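Local coordinates for carbamate kinase (Mycoplasma penetrans, PDB 4AXS), which probably catalyses the reversible transfer of phosphate between carbamoyl phosphate and ADP, yielding ATP and carbamate, at residues P50-A55 with S116-K121; M76-F81 with V94-A99; F131-I136 with V188-I193. One frame throughout, in Å; residues are numbered along the deposited sequence.

Contact 1. Residues P50-A55 with S116-K121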
# COMPACT_ATOMS: atom_id res chain seq x y z
N PRO A 50 3.74 -15.61 -11.56
CA PRO A 50 2.66 -14.78 -12.09
C PRO A 50 3.21 -13.56 -12.85
O PRO A 50 2.68 -13.19 -13.91
CB PRO A 50 1.93 -14.31 -10.83
CG PRO A 50 2.29 -15.33 -9.77
CD PRO A 50 3.66 -15.79 -10.10
N ALA A 51 4.26 -12.95 -12.31
CA ALA A 51 4.80 -11.73 -12.89
C ALA A 51 5.29 -11.97 -14.31
O ALA A 51 4.91 -11.25 -15.24
CB ALA A 51 5.92 -11.16 -12.00
N ALA A 52 6.15 -12.97 -14.49
CA ALA A 52 6.61 -13.32 -15.83
C ALA A 52 5.42 -13.54 -16.79
O ALA A 52 5.43 -13.04 -17.93
CB ALA A 52 7.51 -14.54 -15.78
N LYS A 53 4.40 -14.27 -16.34
CA LYS A 53 3.19 -14.43 -17.15
C LYS A 53 2.55 -13.07 -17.45
O LYS A 53 2.14 -12.81 -18.58
CB LYS A 53 2.17 -15.37 -16.49
CG LYS A 53 2.71 -16.68 -15.95
CD LYS A 53 2.94 -17.77 -17.00
CE LYS A 53 2.91 -19.15 -16.33
NZ LYS A 53 3.63 -20.23 -17.08
N ILE A 54 2.46 -12.20 -16.44
CA ILE A 54 1.87 -10.87 -16.66
C ILE A 54 2.71 -10.05 -17.64
O ILE A 54 2.17 -9.35 -18.50
CB ILE A 54 1.69 -10.08 -15.34
CG1 ILE A 54 0.53 -10.65 -14.53
CG2 ILE A 54 1.41 -8.62 -15.64
CD1 ILE A 54 0.63 -10.44 -13.05
N ALA A 55 4.03 -10.15 -17.51
CA ALA A 55 4.91 -9.45 -18.43
C ALA A 55 4.58 -9.81 -19.87
O ALA A 55 4.37 -8.92 -20.70
CB ALA A 55 6.36 -9.77 -18.11
N SER A 116 7.63 -5.43 -12.14
CA SER A 116 8.54 -4.43 -12.68
C SER A 116 9.75 -5.18 -13.24
O SER A 116 10.13 -4.98 -14.40
CB SER A 116 8.98 -3.46 -11.57
OG SER A 116 8.07 -2.38 -11.41
N ASN A 117 10.32 -6.05 -12.43
CA ASN A 117 11.50 -6.80 -12.82
C ASN A 117 11.29 -7.57 -14.13
O ASN A 117 12.09 -7.45 -15.06
CB ASN A 117 11.93 -7.75 -11.71
CG ASN A 117 12.90 -7.10 -10.75
OD1 ASN A 117 13.27 -5.94 -10.91
ND2 ASN A 117 13.34 -7.86 -9.74
N GLU A 118 10.21 -8.35 -14.20
CA GLU A 118 9.92 -9.14 -15.40
C GLU A 118 9.76 -8.27 -16.64
O GLU A 118 10.27 -8.60 -17.70
CB GLU A 118 8.68 -10.02 -15.20
CG GLU A 118 8.83 -11.09 -14.14
CD GLU A 118 10.02 -11.98 -14.38
OE1 GLU A 118 10.37 -12.18 -15.56
OE2 GLU A 118 10.61 -12.48 -13.39
N LEU A 119 9.02 -7.17 -16.51
CA LEU A 119 8.84 -6.25 -17.64
C LEU A 119 10.18 -5.74 -18.17
O LEU A 119 10.31 -5.47 -19.37
CB LEU A 119 7.93 -5.08 -17.27
CG LEU A 119 6.45 -5.41 -17.06
CD1 LEU A 119 5.68 -4.23 -16.48
CD2 LEU A 119 5.81 -5.90 -18.36
N LYS A 120 11.17 -5.61 -17.29
CA LYS A 120 12.49 -5.12 -17.70
C LYS A 120 13.29 -6.17 -18.46
O LYS A 120 14.08 -5.83 -19.35
CB LYS A 120 13.29 -4.60 -16.49
CG LYS A 120 12.74 -3.32 -15.89
CD LYS A 120 13.31 -3.04 -14.49
CE LYS A 120 14.70 -2.40 -14.52
NZ LYS A 120 14.70 -1.12 -15.28
N LYS A 121 13.10 -7.45 -18.12
CA LYS A 121 13.78 -8.53 -18.85
C LYS A 121 13.43 -8.45 -20.33
O LYS A 121 14.24 -8.81 -21.18
CB LYS A 121 13.39 -9.91 -18.31
CG LYS A 121 13.69 -10.09 -16.84
CD LYS A 121 13.58 -11.53 -16.40
CE LYS A 121 13.94 -11.64 -14.93
NZ LYS A 121 14.28 -13.02 -14.50
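Glu118 lies across the alanine-lined side of the helix segment 50-55, and its aliphatic part does most of the touching. Three alanines, Ala55, Ala51 and Ala52, receive successive parts of it: CB, CG and the carboxylate. Near the root of the side chain, Glu118 CB meets the methyl CB of Ala55 at 3.7 Å. One step further out, Glu118 CG stands 3.6 Å from Ala51 CB and settles against the backbone of the next residue, 3.3 Å from Ala52 N. The carboxylate end then passes alongside Ala52, where OE1 of Glu118 lies 3.7 Å from Ala52 CB, a van der Waals approach to a methyl group and not a polar bond. A bend at chi2 (-55°) accounts for this course, since it folds the chain along the opposing helix. Within segment 116-121 the carboxylate has a long salt bridge to Lys121.

Ala55 has a second partner in Leu119. Its CB leaves the helix obliquely to the opposing segment, but with CG anti to the carbonyl carbon (chi1 -70°) one branch swings back, and Leu119 CD2 rests 3.7 Å from Ala55 CA. The methyl of Ala55 is thus bordered by the Glu118 methylene and the leucine branch. Small residues illustrate here how helices come close: the axes of the two segments approach to 8.2 Å and cross at -47°, with no hydrogen bond between them.

Ala51 and Ile54 extend the packing back along helix 96-121 to Ile115, while Ile54 also reaches Val64 and Val66 of strand 64-68. Leu119 in turn touches Val128 of strand 128-130, and from the far side of segment 116-121 Asn117 hydrogen-bonds to the backbone of Tyr223 of the second subunit, so helix 96-121 runs between helix 48-59 and the neighbouring chain.

Contact 2. Residues M76-F81 with V94-A99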
# COMPACT_ATOMS: atom_id res chain seq x y z
N MET A 76 -1.62 -14.42 8.80
CA MET A 76 -0.33 -14.51 9.44
C MET A 76 0.01 -13.28 10.21
O MET A 76 0.66 -13.34 11.23
CB MET A 76 0.76 -14.70 8.41
CG MET A 76 2.06 -14.02 8.74
SD MET A 76 3.31 -14.38 7.51
CE MET A 76 3.44 -12.80 6.73
N ILE A 77 -0.45 -12.15 9.71
CA ILE A 77 -0.10 -10.88 10.26
C ILE A 77 -0.97 -10.60 11.43
O ILE A 77 -0.56 -9.99 12.36
CB ILE A 77 -0.30 -9.76 9.24
CG1 ILE A 77 0.84 -9.74 8.22
CG2 ILE A 77 -0.38 -8.44 9.94
CD1 ILE A 77 0.52 -9.07 6.91
N PHE A 78 -2.21 -11.03 11.35
CA PHE A 78 -3.18 -10.75 12.38
C PHE A 78 -3.01 -11.63 13.61
O PHE A 78 -3.15 -11.17 14.73
CB PHE A 78 -4.57 -10.90 11.79
CG PHE A 78 -5.65 -10.64 12.75
CD1 PHE A 78 -6.11 -9.37 12.96
CD2 PHE A 78 -6.23 -11.67 13.44
CE1 PHE A 78 -7.12 -9.12 13.84
CE2 PHE A 78 -7.25 -11.44 14.32
CZ PHE A 78 -7.69 -10.16 14.51
N ASN A 79 -2.72 -12.89 13.38
CA ASN A 79 -2.37 -13.83 14.41
C ASN A 79 -1.23 -13.29 15.26
O ASN A 79 -1.40 -12.94 16.40
CB ASN A 79 -1.88 -15.11 13.77
CG ASN A 79 -3.01 -16.02 13.36
OD1 ASN A 79 -4.13 -15.78 13.71
ND2 ASN A 79 -2.71 -17.06 12.65
N ALA A 80 -0.08 -13.22 14.63
CA ALA A 80 1.11 -12.59 15.13
C ALA A 80 0.97 -11.40 16.08
O ALA A 80 1.80 -11.23 16.95
CB ALA A 80 1.99 -12.20 13.97
N PHE A 81 -0.04 -10.57 15.93
CA PHE A 81 -0.12 -9.40 16.79
C PHE A 81 -0.82 -9.85 18.01
O PHE A 81 -0.88 -9.20 19.03
CB PHE A 81 -0.96 -8.33 16.13
CG PHE A 81 -0.16 -7.29 15.43
CD1 PHE A 81 0.55 -6.37 16.12
CD2 PHE A 81 -0.16 -7.23 14.06
CE1 PHE A 81 1.26 -5.40 15.45
CE2 PHE A 81 0.56 -6.28 13.39
CZ PHE A 81 1.27 -5.36 14.09
N VAL A 94 -4.56 -4.72 16.99
CA VAL A 94 -4.62 -4.61 15.54
C VAL A 94 -5.86 -5.29 14.99
O VAL A 94 -5.82 -6.48 14.69
CB VAL A 94 -3.40 -5.27 14.89
CG1 VAL A 94 -3.48 -5.14 13.37
CG2 VAL A 94 -2.11 -4.65 15.42
N PRO A 95 -6.95 -4.53 14.84
CA PRO A 95 -8.14 -5.07 14.19
C PRO A 95 -7.81 -5.65 12.83
O PRO A 95 -6.72 -5.43 12.29
CB PRO A 95 -9.04 -3.84 14.02
CG PRO A 95 -8.62 -2.93 15.12
CD PRO A 95 -7.13 -3.12 15.23
N PHE A 96 -8.76 -6.39 12.27
CA PHE A 96 -8.54 -7.09 11.03
C PHE A 96 -8.36 -6.13 9.86
O PHE A 96 -7.52 -6.38 8.99
CB PHE A 96 -9.66 -8.10 10.75
CG PHE A 96 -9.24 -9.25 9.91
CD1 PHE A 96 -8.48 -10.27 10.45
CD2 PHE A 96 -9.58 -9.31 8.58
CE1 PHE A 96 -8.08 -11.35 9.69
CE2 PHE A 96 -9.19 -10.38 7.80
CZ PHE A 96 -8.42 -11.40 8.36
N ALA A 97 -9.13 -5.04 9.83
CA ALA A 97 -8.95 -4.03 8.79
C ALA A 97 -7.49 -3.62 8.68
O ALA A 97 -6.91 -3.64 7.59
CB ALA A 97 -9.80 -2.81 9.04
N GLU A 98 -6.88 -3.28 9.81
CA GLU A 98 -5.50 -2.80 9.80
C GLU A 98 -4.53 -3.89 9.34
O GLU A 98 -3.54 -3.60 8.68
CB GLU A 98 -5.08 -2.21 11.17
CG GLU A 98 -5.62 -0.80 11.44
CD GLU A 98 -7.02 -0.79 12.06
OE1 GLU A 98 -7.54 -1.87 12.38
OE2 GLU A 98 -7.61 0.30 12.23
N ALA A 99 -4.81 -5.14 9.68
CA ALA A 99 -4.00 -6.27 9.19
C ALA A 99 -4.20 -6.56 7.69
O ALA A 99 -3.35 -7.18 7.05
CB ALA A 99 -4.28 -7.51 10.01
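Phe78 carries the largest share of this contact, its ring reaching from the helix segment 76-81 to the start of helix 96-121. Phe96 meets it as a T-shaped (edge-to-face) pair: the edge of Phe96 is directed at the face of Phe78, with centroids 5.0 Å apart and planes at 64°. The touching atom is Phe96 CD1, which lies over the Phe78 face toward its rim, 3.6 Å from Phe78 CD1. Having CG anti to the backbone N (chi1 180°) carries the Phe78 ring out across the gap. Its CE1 comes 3.1 Å from the carbonyl O of Val94, an oblique approach, while the methyl of Ala99 sits at the ring edge and also meets Phe78 CB at 3.8 Å.

The two segments form a helix-loop-helix connection in the amino acid kinase fold: helix 71-83 ends, a loop follows, and the chain returns at the head of helix 96-121, where Pro95 takes the N-cap position. Ala99 N bonds back to Pro95 O in this first turn, which presents Phe96 and Ala99 to the same partner helix.

Val94, just before the cap, has the next largest buried surface. Its CG2 branch, anti to the carbonyl carbon, lies over the face of the Phe81 ring in a CH-pi arrangement whose exact closeness is doubtful, and CG1 reaches the ring's CD2 side at 4.0 Å from Phe81 CD2. Beside Phe78, Ile77 offers its CG2 to Ala99 CB at 4.0 Å. Met102, further along helix 96-121, touches Ile77, Phe81 and Val94 together, and across the subunit interface Ile77 and Phe81 pack on Phe81 and Ile77 of the second subunit.

Contact 3. Residues F131-I136 with V188-I193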
# COMPACT_ATOMS: atom_id res chain seq x y z
N PHE A 131 -1.99 0.41 -5.86
CA PHE A 131 -2.89 1.25 -5.09
C PHE A 131 -3.41 0.52 -3.85
O PHE A 131 -4.05 -0.52 -3.95
CB PHE A 131 -4.09 1.70 -5.93
CG PHE A 131 -3.72 2.37 -7.20
CD1 PHE A 131 -3.53 1.63 -8.36
CD2 PHE A 131 -3.55 3.74 -7.26
CE1 PHE A 131 -3.18 2.24 -9.55
CE2 PHE A 131 -3.20 4.36 -8.46
CZ PHE A 131 -3.02 3.61 -9.60
N LEU A 132 -3.13 1.08 -2.69
CA LEU A 132 -3.81 0.63 -1.49
C LEU A 132 -5.32 0.71 -1.79
O LEU A 132 -5.79 1.74 -2.29
CB LEU A 132 -3.40 1.53 -0.32
CG LEU A 132 -3.75 1.16 1.12
CD1 LEU A 132 -4.85 2.06 1.63
CD2 LEU A 132 -4.12 -0.32 1.28
N THR A 133 -6.07 -0.35 -1.50
CA THR A 133 -7.48 -0.43 -1.90
C THR A 133 -8.53 -0.50 -0.78
O THR A 133 -8.52 -1.40 0.05
CB THR A 133 -7.72 -1.62 -2.87
OG1 THR A 133 -6.84 -1.52 -4.00
CG2 THR A 133 -9.20 -1.67 -3.35
N GLN A 134 -9.44 0.47 -0.78
CA GLN A 134 -10.61 0.41 0.10
C GLN A 134 -11.85 0.11 -0.73
O GLN A 134 -12.17 0.82 -1.70
CB GLN A 134 -10.77 1.69 0.93
CG GLN A 134 -10.00 1.66 2.25
CD GLN A 134 -10.20 2.92 3.11
OE1 GLN A 134 -9.50 3.91 2.95
NE2 GLN A 134 -11.16 2.86 4.03
N THR A 135 -12.54 -0.97 -0.37
CA THR A 135 -13.70 -1.41 -1.11
C THR A 135 -14.96 -0.97 -0.41
O THR A 135 -15.18 -1.28 0.76
CB THR A 135 -13.72 -2.94 -1.32
OG1 THR A 135 -12.65 -3.32 -2.19
CG2 THR A 135 -15.07 -3.39 -1.95
N ILE A 136 -15.79 -0.24 -1.16
CA ILE A 136 -17.08 0.21 -0.69
C ILE A 136 -18.07 -0.94 -0.65
O ILE A 136 -18.27 -1.67 -1.63
CB ILE A 136 -17.64 1.32 -1.58
CG1 ILE A 136 -16.55 2.34 -1.91
CG2 ILE A 136 -18.82 1.99 -0.92
CD1 ILE A 136 -16.15 3.21 -0.74
N VAL A 188 -19.41 -2.75 -3.96
CA VAL A 188 -20.10 -1.81 -4.85
C VAL A 188 -19.19 -0.81 -5.57
O VAL A 188 -19.45 -0.45 -6.72
CB VAL A 188 -21.24 -1.10 -4.11
CG1 VAL A 188 -22.05 -2.12 -3.34
CG2 VAL A 188 -20.68 -0.07 -3.16
N ASP A 189 -18.13 -0.36 -4.91
CA ASP A 189 -17.02 0.28 -5.62
C ASP A 189 -15.79 0.55 -4.76
O ASP A 189 -15.54 -0.13 -3.78
CB ASP A 189 -17.43 1.54 -6.39
CG ASP A 189 -17.85 2.67 -5.49
OD1 ASP A 189 -18.62 2.39 -4.55
OD2 ASP A 189 -17.42 3.82 -5.73
N PHE A 190 -14.99 1.53 -5.17
CA PHE A 190 -13.64 1.65 -4.64
C PHE A 190 -13.17 3.09 -4.62
O PHE A 190 -13.47 3.86 -5.53
CB PHE A 190 -12.69 0.78 -5.47
CG PHE A 190 -13.27 -0.57 -5.83
CD1 PHE A 190 -13.24 -1.62 -4.92
CD2 PHE A 190 -13.85 -0.79 -7.08
CE1 PHE A 190 -13.77 -2.87 -5.24
CE2 PHE A 190 -14.40 -2.05 -7.41
CZ PHE A 190 -14.35 -3.08 -6.49
N ILE A 191 -12.42 3.45 -3.58
CA ILE A 191 -12.08 4.84 -3.35
C ILE A 191 -11.50 5.62 -4.54
O ILE A 191 -11.82 6.79 -4.72
CB ILE A 191 -11.20 5.01 -2.09
CG1 ILE A 191 -12.08 4.86 -0.84
CG2 ILE A 191 -10.52 6.38 -2.08
CD1 ILE A 191 -11.61 5.71 0.34
N GLY A 192 -10.66 4.99 -5.35
CA GLY A 192 -10.05 5.73 -6.44
C GLY A 192 -10.31 5.20 -7.84
O GLY A 192 -9.56 5.53 -8.76
N ILE A 193 -11.35 4.37 -7.99
CA ILE A 193 -11.63 3.72 -9.26
C ILE A 193 -11.49 4.72 -10.38
O ILE A 193 -10.78 4.49 -11.35
CB ILE A 193 -13.06 3.15 -9.33
CG1 ILE A 193 -13.85 3.58 -8.10
CG2 ILE A 193 -13.02 1.63 -9.47
CD1 ILE A 193 -15.34 3.47 -8.27
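The carbonyl O of Asp189 receives Ile136 N at 2.6 Å, the shortest bond of the contact, with the donor 36° above the carbonyl plane. It belongs to an antiparallel pairing with a classic beta bulge, in which Val188 and Asp189 both face Ile136. Strand 187-190 is thereby joined to strand 134-137 at one margin of a four-stranded mixed sheet. Val188 N completes the bulge by bonding to Ile136 O at 2.8 Å. At the other end Ile191 N donates to Gln134 O, where the strand gives way to a type I turn.

Ile136 has the most surface buried. Its CG2 meets Val188 CG2 at 3.6 Å as the two side chains cross at about a right angle, and the Asp189 side chain runs alongside, OD1 3.3 Å from Ile136 CB. Gln134 and Ile191 likewise lie side by side; the amide of Gln134 bonds to Thr216 and to Thr113 of the second subunit.

The opposite face bears Thr135 and Phe190, a non-hydrogen-bonded pair. Thr135 OG1, hydrogen-bonded to Gly212 O, lies in the plane of the Phe190 ring at its edge, 3.3 Å from Phe190 CD1.

Contacts 1 and 2 share helix 96-121. Contact 2 uses its first turn and contact 1 lies toward its C-terminal end, so their centres are 30 Å apart and their nearest atoms about 17 Å; along the chain, contact 2 is nested within the loop that contact 1 closes. Contact 3 follows both in sequence and lies in the four-stranded sheet instead of among these helices. Its nearest atoms are about 8 Å from contact 2 and about 12 Å from contact 1, so within one chain none of the three touches another. All three also reach the second subunit: Ile191 of contact 3 packs on Ser116 of contact 1 in the partner chain, which joins these two contacts across the dimer.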